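Local atomic coordinates of molinate hydrolase (Gulosibacter molinativorax, PDB entry 4UB9), a protein that hydrolyses the thiocarbamate pesticide molinate and belongs to the zinc-binding amidohydrolase family. Residues Q406-E410 against K411-P415. Residues are numbered along the deposited sequence; the frame is centred on the assembly and turned at random.
Sequences QAMVE and KGMDP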
# COMPACT_ATOMS: atom_id res chain seq x y z
N GLN A 406 -38.89 -0.89 1.84
CA GLN A 406 -38.90 -2.02 2.79
C GLN A 406 -38.12 -1.68 4.06
O GLN A 406 -38.61 -1.88 5.17
CB GLN A 406 -38.30 -3.28 2.11
CG GLN A 406 -38.23 -4.47 3.04
CD GLN A 406 -37.59 -5.68 2.39
OE1 GLN A 406 -37.70 -5.88 1.19
NE2 GLN A 406 -36.87 -6.43 3.17
N ALA A 407 -36.89 -1.15 3.89
CA ALA A 407 -36.05 -0.82 5.07
C ALA A 407 -36.73 0.20 5.97
O ALA A 407 -36.66 0.14 7.19
CB ALA A 407 -34.72 -0.28 4.64
N MET A 408 -37.35 1.19 5.34
CA MET A 408 -37.96 2.28 6.13
C MET A 408 -39.16 1.74 6.93
O MET A 408 -39.29 2.00 8.10
CB MET A 408 -38.34 3.45 5.21
CG MET A 408 -37.11 4.22 4.68
SD MET A 408 -36.07 4.92 6.00
CE MET A 408 -36.81 6.53 6.15
N VAL A 409 -39.99 0.95 6.27
CA VAL A 409 -41.13 0.33 6.89
C VAL A 409 -40.68 -0.58 8.02
O VAL A 409 -41.26 -0.54 9.07
CB VAL A 409 -41.96 -0.44 5.87
CG1 VAL A 409 -43.04 -1.28 6.57
CG2 VAL A 409 -42.61 0.55 4.92
N GLU A 410 -39.60 -1.36 7.84
CA GLU A 410 -39.01 -2.14 8.98
C GLU A 410 -38.69 -1.27 10.19
O GLU A 410 -38.69 -1.72 11.31
CB GLU A 410 -37.70 -2.85 8.60
CG GLU A 410 -37.82 -4.01 7.62
CD GLU A 410 -36.46 -4.55 7.12
OE1 GLU A 410 -35.38 -4.04 7.52
OE2 GLU A 410 -36.51 -5.46 6.26
N LYS A 411 -38.33 -0.04 9.94
CA LYS A 411 -38.00 0.86 11.03
C LYS A 411 -39.19 1.62 11.56
O LYS A 411 -39.03 2.55 12.34
CB LYS A 411 -36.96 1.89 10.57
CG LYS A 411 -35.62 1.27 10.23
CD LYS A 411 -34.71 2.33 9.65
CE LYS A 411 -33.84 1.79 8.54
NZ LYS A 411 -32.82 0.89 9.07
N GLY A 412 -40.39 1.30 11.08
CA GLY A 412 -41.63 1.91 11.61
C GLY A 412 -42.30 2.90 10.69
O GLY A 412 -43.30 3.48 11.04
N MET A 413 -41.78 3.09 9.49
CA MET A 413 -42.43 4.03 8.62
C MET A 413 -43.73 3.43 8.14
O MET A 413 -43.84 2.25 7.88
CB MET A 413 -41.57 4.41 7.42
CG MET A 413 -41.97 5.75 6.79
SD MET A 413 -40.94 6.22 5.38
CE MET A 413 -41.31 7.96 5.24
N ASP A 414 -44.73 4.30 8.03
CA ASP A 414 -45.98 3.94 7.48
C ASP A 414 -45.84 3.65 5.98
O ASP A 414 -45.32 4.48 5.25
CB ASP A 414 -46.98 5.09 7.71
CG ASP A 414 -48.34 4.80 7.09
OD1 ASP A 414 -49.00 3.84 7.57
OD2 ASP A 414 -48.79 5.52 6.15
N PRO A 415 -46.45 2.56 5.49
CA PRO A 415 -46.37 2.28 4.07
C PRO A 415 -46.79 3.40 3.15
O PRO A 415 -46.18 3.59 2.09
CB PRO A 415 -47.31 1.06 3.88
CG PRO A 415 -47.22 0.35 5.18
CD PRO A 415 -47.04 1.43 6.24
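Met413 N reaches back to Met408 O (3.1 Å) and Gly412 N to Val409 O (2.9 Å), the two bonds of a Schellman motif that ends helix 400-410 of this amidohydrolase domain. Gly412, the C-prime residue, takes a positive phi of 108°, where a CB would jam against the preceding carbonyl oxygen. Met408 O also receives a weak bond from Lys411 N, which shares its hydrogen with Ala407 O, again weakly. The lysine side chain folds back along the helix end, bent at its last two torsions (chi4 -71°), laying CE 3.5 Å from Ala407 O and bringing NZ to Thr331 O and His355 ND1. Cut back to an alanine here, the chain would probably leave those two atoms without their lysine partner and uncover Ala407 O. One turn back, Gln406 NE2 donates nearly straight (171°) to Glu410 OE2, which lies in the Gln406 amide plane, and also bonds Glu392 OE2; Glu410 OE1 accepts from Ile333 N. Asp414 then N-caps helix 415-421 through weak bonds to Met416 N and Ala417 N. Met413 SD lies 3.8 Å from Met408 CB, both side chains resting on Ile362 and Leu368, while Val409 CA makes a CA-H...O contact with Met413 O, 3.5 Å away.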